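Uncharacterized protein (Bacteroides eggerthii, PDB 4FTD) is of unknown function but, as a DUF4623 family member pairing an immunoglobulin-like domain with a six-bladed beta-propeller, may take part in carbohydrate metabolism. Local coordinates at residues V51-E63 with L70-E82. Residues are numbered along the deposited sequence; the frame is centred on the assembly and turned at random.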
ATOM      1  N   VAL A  51     -10.138 -29.132   2.724  1.00 56.32           N
ATOM      2  CA  VAL A  51     -11.581 -28.970   2.496  1.00 59.28           C
ATOM      3  C   VAL A  51     -12.159 -30.077   1.609  1.00 61.54           C
ATOM      4  O   VAL A  51     -13.348 -30.311   1.659  1.00 60.85           O
ATOM      5  CB  VAL A  51     -11.903 -27.571   1.904  1.00 67.61           C
ATOM      6  CG1 VAL A  51     -11.451 -26.463   2.862  1.00 61.40           C
ATOM      7  CG2 VAL A  51     -11.220 -27.392   0.560  1.00 65.19           C
ATOM      8  N   GLU A  52     -11.309 -30.777   0.847  1.00 59.52           N
ATOM      9  CA  GLU A  52     -11.719 -31.917   0.020  1.00 64.67           C
ATOM     10  C   GLU A  52     -11.832 -33.256   0.802  1.00 64.17           C
ATOM     11  O   GLU A  52     -12.175 -34.271   0.225  1.00 62.27           O
ATOM     12  CB  GLU A  52     -10.757 -32.134  -1.173  1.00 67.84           C
ATOM     13  CG  GLU A  52     -10.491 -30.925  -2.062  1.00 74.23           C
ATOM     14  CD  GLU A  52      -9.340 -30.027  -1.586  1.00 91.29           C
ATOM     15  OE1 GLU A  52      -8.872 -30.134  -0.426  1.00 83.95           O
ATOM     16  OE2 GLU A  52      -8.905 -29.179  -2.383  1.00117.51           O
ATOM     17  N   THR A  53     -11.552 -33.255   2.095  1.00 55.73           N
ATOM     18  CA  THR A  53     -11.636 -34.453   2.922  1.00 54.17           C
ATOM     19  C   THR A  53     -13.065 -34.927   3.033  1.00 59.62           C
ATOM     20  O   THR A  53     -13.962 -34.107   3.158  1.00 54.73           O
ATOM     21  CB  THR A  53     -11.159 -34.135   4.339  1.00 46.97           C
ATOM     22  OG1 THR A  53      -9.793 -33.685   4.280  1.00 50.54           O
ATOM     23  CG2 THR A  53     -11.320 -35.367   5.271  1.00 43.73           C
ATOM     24  N   ASP A  54     -13.285 -36.237   2.949  1.00 59.31           N
ATOM     25  CA  ASP A  54     -14.618 -36.820   3.191  1.00 59.87           C
ATOM     26  C   ASP A  54     -14.764 -36.883   4.718  1.00 58.42           C
ATOM     27  O   ASP A  54     -14.317 -37.832   5.391  1.00 62.85           O
ATOM     28  CB  ASP A  54     -14.800 -38.175   2.497  1.00 60.84           C
ATOM     29  CG  ASP A  54     -16.196 -38.770   2.694  1.00 66.77           C
ATOM     30  OD1 ASP A  54     -16.979 -38.260   3.513  1.00 65.14           O
ATOM     31  OD2 ASP A  54     -16.500 -39.773   2.028  1.00 75.46           O
ATOM     32  N   PHE A  55     -15.399 -35.832   5.254  1.00 54.91           N
ATOM     33  CA  PHE A  55     -15.630 -35.662   6.702  1.00 54.68           C
ATOM     34  C   PHE A  55     -16.736 -36.552   7.248  1.00 58.63           C
ATOM     35  O   PHE A  55     -16.898 -36.640   8.458  1.00 55.32           O
ATOM     36  CB  PHE A  55     -16.005 -34.213   7.032  1.00 57.92           C
ATOM     37  CG  PHE A  55     -14.912 -33.219   6.795  1.00 54.40           C
ATOM     38  CD1 PHE A  55     -13.938 -33.011   7.757  1.00 51.10           C
ATOM     39  CD2 PHE A  55     -14.896 -32.441   5.649  1.00 57.43           C
ATOM     40  CE1 PHE A  55     -12.934 -32.079   7.556  1.00 58.72           C
ATOM     41  CE2 PHE A  55     -13.891 -31.506   5.433  1.00 63.10           C
ATOM     42  CZ  PHE A  55     -12.905 -31.328   6.393  1.00 65.37           C
ATOM     43  N   SER A  56     -17.497 -37.206   6.370  1.00 59.22           N
ATOM     44  CA  SER A  56     -18.628 -38.030   6.797  1.00 62.91           C
ATOM     45  C   SER A  56     -18.251 -39.338   7.486  1.00 62.38           C
ATOM     46  O   SER A  56     -19.070 -39.888   8.233  1.00 54.04           O
ATOM     47  CB  SER A  56     -19.567 -38.309   5.610  1.00 64.01           C
ATOM     48  OG  SER A  56     -19.029 -39.267   4.720  1.00 60.99           O
ATOM     49  N   ALA A  57     -17.059 -39.863   7.200  1.00 54.30           N
ATOM     50  CA  ALA A  57     -16.582 -41.074   7.833  1.00 51.19           C
ATOM     51  C   ALA A  57     -15.052 -40.978   8.096  1.00 53.01           C
ATOM     52  O   ALA A  57     -14.241 -41.474   7.320  1.00 55.63           O
ATOM     53  CB  ALA A  57     -16.920 -42.299   6.994  1.00 56.63           C
ATOM     54  N   LEU A  58     -14.679 -40.304   9.186  1.00 46.06           N
ATOM     55  CA  LEU A  58     -13.263 -40.215   9.593  1.00 45.86           C
ATOM     56  C   LEU A  58     -12.889 -41.457  10.419  1.00 42.83           C
ATOM     57  O   LEU A  58     -13.519 -41.756  11.441  1.00 44.53           O
ATOM     58  CB  LEU A  58     -12.983 -38.948  10.393  1.00 46.32           C
ATOM     59  CG  LEU A  58     -13.185 -37.637   9.630  1.00 52.09           C
ATOM     60  CD1 LEU A  58     -12.860 -36.489  10.542  1.00 44.13           C
ATOM     61  CD2 LEU A  58     -12.341 -37.574   8.366  1.00 47.04           C
ATOM     62  N   SER A  59     -11.880 -42.194   9.965  1.00 41.95           N
ATOM     63  CA  SER A  59     -11.384 -43.393  10.651  1.00 41.40           C
ATOM     64  C   SER A  59     -10.270 -42.908  11.601  1.00 40.71           C
ATOM     65  O   SER A  59      -9.405 -42.113  11.198  1.00 41.29           O
ATOM     66  CB  SER A  59     -10.854 -44.450   9.662  1.00 43.53           C
ATOM     67  OG  SER A  59     -11.936 -45.132   9.011  1.00 43.41           O
ATOM     68  N   ILE A  60     -10.310 -43.375  12.843  1.00 43.30           N
ATOM     69  CA  ILE A  60      -9.382 -42.946  13.874  1.00 41.71           C
ATOM     70  C   ILE A  60      -8.683 -44.144  14.486  1.00 47.66           C
ATOM     71  O   ILE A  60      -9.178 -45.250  14.439  1.00 43.40           O
ATOM     72  CB  ILE A  60     -10.084 -42.112  14.989  1.00 45.37           C
ATOM     73  CG1 ILE A  60     -11.150 -42.937  15.710  1.00 52.30           C
ATOM     74  CG2 ILE A  60     -10.719 -40.825  14.406  1.00 43.37           C
ATOM     75  CD1 ILE A  60     -11.586 -42.336  17.032  1.00 53.81           C
ATOM     76  N   GLU A  61      -7.527 -43.888  15.068  1.00 45.92           N
ATOM     77  CA  GLU A  61      -6.761 -44.881  15.793  1.00 45.77           C
ATOM     78  C   GLU A  61      -6.281 -44.211  17.047  1.00 50.74           C
ATOM     79  O   GLU A  61      -5.792 -43.081  16.988  1.00 49.02           O
ATOM     80  CB  GLU A  61      -5.570 -45.322  14.947  1.00 46.18           C
ATOM     81  CG  GLU A  61      -4.708 -46.410  15.516  1.00 67.21           C
ATOM     82  CD  GLU A  61      -3.609 -46.765  14.517  1.00 83.67           C
ATOM     83  OE1 GLU A  61      -3.882 -47.509  13.535  1.00 78.48           O
ATOM     84  OE2 GLU A  61      -2.478 -46.264  14.702  1.00 72.52           O
ATOM     85  N   ALA A  62      -6.383 -44.915  18.164  1.00 50.89           N
ATOM     86  CA  ALA A  62      -6.097 -44.327  19.471  1.00 56.03           C
ATOM     87  C   ALA A  62      -5.286 -45.243  20.338  1.00 56.44           C
ATOM     88  O   ALA A  62      -5.370 -46.452  20.188  1.00 55.67           O
ATOM     89  CB  ALA A  62      -7.402 -44.039  20.161  1.00 46.58           C
ATOM     90  N   GLU A  63      -4.482 -44.667  21.221  1.00 62.74           N
ATOM     91  CA  GLU A  63      -3.870 -45.412  22.313  1.00 62.47           C
ATOM     92  C   GLU A  63      -4.638 -44.996  23.581  1.00 66.53           C
ATOM     93  O   GLU A  63      -4.825 -43.813  23.824  1.00 60.43           O
ATOM     94  CB  GLU A  63      -2.393 -45.080  22.500  1.00 71.72           C
ATOM     95  CG  GLU A  63      -1.440 -45.485  21.394  1.00 80.27           C
ATOM     96  CD  GLU A  63      -0.003 -45.060  21.694  1.00105.35           C
ATOM     97  OE1 GLU A  63       0.297 -44.631  22.837  1.00113.59           O
ATOM     98  OE2 GLU A  63       0.842 -45.157  20.782  1.00126.39           O
ATOM     99  N   LEU A  70     -12.588 -47.540  22.548  1.00 59.54           N
ATOM    100  CA  LEU A  70     -13.337 -46.506  21.840  1.00 60.11           C
ATOM    101  C   LEU A  70     -14.777 -47.021  21.596  1.00 56.71           C
ATOM    102  O   LEU A  70     -15.003 -48.225  21.358  1.00 58.97           O
ATOM    103  CB  LEU A  70     -12.703 -46.194  20.467  1.00 60.46           C
ATOM    104  CG  LEU A  70     -11.267 -45.667  20.345  1.00 62.95           C
ATOM    105  CD1 LEU A  70     -10.810 -45.800  18.891  1.00 58.37           C
ATOM    106  CD2 LEU A  70     -11.137 -44.228  20.825  1.00 59.96           C
ATOM    107  N   GLN A  71     -15.765 -46.133  21.687  1.00 70.98           N
ATOM    108  CA  GLN A  71     -17.126 -46.480  21.232  1.00 73.95           C
ATOM    109  C   GLN A  71     -17.099 -46.958  19.785  1.00 69.59           C
ATOM    110  O   GLN A  71     -17.781 -47.899  19.421  1.00 68.25           O
ATOM    111  CB  GLN A  71     -18.050 -45.262  21.208  1.00 87.41           C
ATOM    112  CG  GLN A  71     -18.523 -44.736  22.528  1.00 92.47           C
ATOM    113  CD  GLN A  71     -19.725 -45.471  23.041  1.00 91.54           C
ATOM    114  OE1 GLN A  71     -19.654 -46.659  23.353  1.00107.88           O
ATOM    115  NE2 GLN A  71     -20.846 -44.760  23.149  1.00104.74           N
ATOM    116  N   SER A  72     -16.351 -46.237  18.948  1.00 57.97           N
ATOM    117  CA  SER A  72     -16.308 -46.497  17.513  1.00 57.17           C
ATOM    118  C   SER A  72     -14.966 -45.999  16.967  1.00 57.74           C
ATOM    119  O   SER A  72     -14.359 -45.115  17.557  1.00 50.71           O
ATOM    120  CB  SER A  72     -17.430 -45.711  16.804  1.00 59.75           C
ATOM    121  OG  SER A  72     -17.410 -45.960  15.391  1.00 68.64           O
ATOM    122  N   GLU A  73     -14.545 -46.575  15.847  1.00 48.66           N
ATOM    123  CA  GLU A  73     -13.317 -46.188  15.141  1.00 48.25           C
ATOM    124  C   GLU A  73     -13.603 -45.275  13.988  1.00 46.23           C
ATOM    125  O   GLU A  73     -12.661 -44.914  13.287  1.00 46.15           O
ATOM    126  CB  GLU A  73     -12.594 -47.435  14.555  1.00 51.70           C
ATOM    127  CG  GLU A  73     -12.066 -48.411  15.572  1.00 64.87           C
ATOM    128  CD  GLU A  73     -11.033 -49.374  14.995  1.00 64.87           C
ATOM    129  OE1 GLU A  73     -11.030 -49.762  13.786  1.00 60.37           O
ATOM    130  OE2 GLU A  73     -10.169 -49.742  15.788  1.00 64.94           O
ATOM    131  N   VAL A  74     -14.890 -44.987  13.730  1.00 45.54           N
ATOM    132  CA  VAL A  74     -15.331 -44.184  12.587  1.00 48.49           C
ATOM    133  C   VAL A  74     -16.207 -43.084  13.142  1.00 45.31           C
ATOM    134  O   VAL A  74     -17.025 -43.354  13.990  1.00 47.91           O
ATOM    135  CB  VAL A  74     -16.109 -44.989  11.521  1.00 52.38           C
ATOM    136  CG1 VAL A  74     -16.365 -44.098  10.292  1.00 60.62           C
ATOM    137  CG2 VAL A  74     -15.304 -46.195  11.118  1.00 60.01           C
HETATM  138  N   MSE A  75     -16.013 -41.850  12.706  1.00 42.22           N
HETATM  139  CA  MSE A  75     -16.796 -40.724  13.243  1.00 51.32           C
HETATM  140  C   MSE A  75     -17.339 -39.862  12.103  1.00 49.07           C
HETATM  141  O   MSE A  75     -16.662 -39.665  11.094  1.00 45.49           O
HETATM  142  CB  MSE A  75     -15.904 -39.888  14.173  1.00 46.23           C
HETATM  143  CG  MSE A  75     -15.498 -40.664  15.429  1.00 52.40           C
HETATM  144 SE   MSE A  75     -14.436 -39.582  16.652  0.75 59.28          SE
HETATM  145  CE  MSE A  75     -15.976 -38.490  17.492  1.00 50.50           C
ATOM    146  N   ASP A  76     -18.543 -39.335  12.288  1.00 49.63           N
ATOM    147  CA  ASP A  76     -19.227 -38.529  11.273  1.00 51.49           C
ATOM    148  C   ASP A  76     -19.084 -37.048  11.625  1.00 54.01           C
ATOM    149  O   ASP A  76     -19.726 -36.548  12.564  1.00 54.67           O
ATOM    150  CB  ASP A  76     -20.706 -38.929  11.207  1.00 54.10           C
ATOM    151  CG  ASP A  76     -21.486 -38.183  10.108  1.00 61.02           C
ATOM    152  OD1 ASP A  76     -20.944 -37.313   9.389  1.00 64.86           O
ATOM    153  OD2 ASP A  76     -22.684 -38.476   9.986  1.00 68.72           O
ATOM    154  N   TYR A  77     -18.212 -36.367  10.892  1.00 55.74           N
ATOM    155  CA  TYR A  77     -17.994 -34.927  11.030  1.00 57.54           C
ATOM    156  C   TYR A  77     -18.574 -34.142   9.828  1.00 55.48           C
ATOM    157  O   TYR A  77     -18.063 -33.093   9.470  1.00 60.46           O
ATOM    158  CB  TYR A  77     -16.492 -34.650  11.206  1.00 56.65           C
ATOM    159  CG  TYR A  77     -16.057 -34.813  12.639  1.00 51.74           C
ATOM    160  CD1 TYR A  77     -15.701 -36.056  13.139  1.00 46.68           C
ATOM    161  CD2 TYR A  77     -16.095 -33.741  13.517  1.00 47.52           C
ATOM    162  CE1 TYR A  77     -15.329 -36.206  14.460  1.00 49.21           C
ATOM    163  CE2 TYR A  77     -15.721 -33.883  14.843  1.00 49.91           C
ATOM    164  CZ  TYR A  77     -15.346 -35.125  15.308  1.00 45.23           C
ATOM    165  OH  TYR A  77     -14.952 -35.289  16.617  1.00 51.20           O
ATOM    166  N   SER A  78     -19.616 -34.676   9.206  1.00 59.12           N
ATOM    167  CA  SER A  78     -20.319 -33.989   8.132  1.00 68.60           C
ATOM    168  C   SER A  78     -20.583 -32.527   8.520  1.00 67.96           C
ATOM    169  O   SER A  78     -21.048 -32.232   9.626  1.00 68.29           O
ATOM    170  CB  SER A  78     -21.645 -34.688   7.831  1.00 79.38           C
ATOM    171  OG  SER A  78     -21.418 -35.945   7.243  1.00 71.48           O
HETATM  172  N   MSE A  79     -20.227 -31.630   7.610  1.00 73.59           N
HETATM  173  CA  MSE A  79     -20.431 -30.192   7.744  1.00 73.68           C
HETATM  174  C   MSE A  79     -20.961 -29.699   6.405  1.00 79.78           C
HETATM  175  O   MSE A  79     -20.559 -30.220   5.373  1.00 74.37           O
HETATM  176  CB  MSE A  79     -19.081 -29.503   7.960  1.00 72.12           C
HETATM  177  CG  MSE A  79     -18.585 -29.490   9.349  1.00 73.68           C
HETATM  178 SE   MSE A  79     -16.737 -28.915   9.403  0.75 75.64          SE
HETATM  179  CE  MSE A  79     -15.855 -30.693   9.306  1.00 55.88           C
ATOM    180  N   ASP A  80     -21.821 -28.688   6.405  1.00 85.71           N
ATOM    181  CA  ASP A  80     -22.177 -28.029   5.133  1.00 87.59           C
ATOM    182  C   ASP A  80     -20.997 -27.166   4.629  1.00 94.12           C
ATOM    183  O   ASP A  80     -20.093 -26.825   5.397  1.00 88.10           O
ATOM    184  CB  ASP A  80     -23.464 -27.215   5.257  1.00100.23           C
ATOM    185  CG  ASP A  80     -23.430 -26.238   6.402  1.00114.41           C
ATOM    186  OD1 ASP A  80     -22.392 -25.569   6.595  1.00131.05           O
ATOM    187  OD2 ASP A  80     -24.447 -26.145   7.116  1.00117.03           O
ATOM    188  N   ALA A  81     -21.014 -26.804   3.347  1.00100.08           N
ATOM    189  CA  ALA A  81     -19.923 -26.020   2.750  1.00 93.84           C
ATOM    190  C   ALA A  81     -19.636 -24.699   3.494  1.00 96.54           C
ATOM    191  O   ALA A  81     -18.512 -24.210   3.458  1.00101.75           O
ATOM    192  CB  ALA A  81     -20.197 -25.760   1.273  1.00 94.50           C
ATOM    193  N   GLU A  82     -20.636 -24.146   4.181  1.00 89.42           N
ATOM    194  CA  GLU A  82     -20.465 -22.907   4.970  1.00 98.03           C
ATOM    195  C   GLU A  82     -19.625 -23.058   6.239  1.00 92.36           C
ATOM    196  O   GLU A  82     -18.907 -22.133   6.608  1.00 93.32           O
ATOM    197  CB  GLU A  82     -21.826 -22.317   5.385  1.00105.81           C
ATOM    198  CG  GLU A  82     -22.527 -21.506   4.308  1.00125.14           C
ATOM    199  CD  GLU A  82     -22.726 -22.276   3.019  1.00136.07           C
ATOM    200  OE1 GLU A  82     -23.037 -23.489   3.092  1.00136.66           O
ATOM    201  OE2 GLU A  82     -22.557 -21.669   1.938  1.00140.51           O
TER
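Strand 58-64 pairs antiparallel with the short edge strand 74-75 of the immunoglobulin-like domain: Leu58 and Met75 form a hydrogen-bonded pair, with Leu58 N to Met75 O and Met75 N to Leu58 O both 2.8 Å, and Ser59 faces Val74 as a non-hydrogen-bonded pair. Bonds from Ile60 N to Glu73 O and Tyr77 N to Phe55 O extend the pairing past both ends, the latter reaching the type I turn Asp54-Ala57. On the face carrying Leu58 and Met75, Leu58 lies across Tyr77 at about a right angle, its CD1 3.9 Å from Tyr77 CD1, while Tyr77 OH bonds to Met103 O in strand 98-106. Farther along, Ile60 CD1 meets selenomethionine Met75 SE and Leu70 CD1, each at 4.0 Å; CG1 set between the backbone N and carbonyl carbon (chi1 62°) carries it there. The Phe55 ring lies between Thr53 CB on one face and selenomethionine Met79 on the other, whose bent chain (chi3 -93°) brings CE 3.7 Å from the ring centroid, a CH-pi contact. At the Phe55-Tyr77 end two Asx turns lie side by side: Asp54 OD1 accepts from Ser56 N and OG, and Asp76 OD1 takes Ser78 N on its anti side and Ser78 OG, at 2.6 Å, on its syn lone pair.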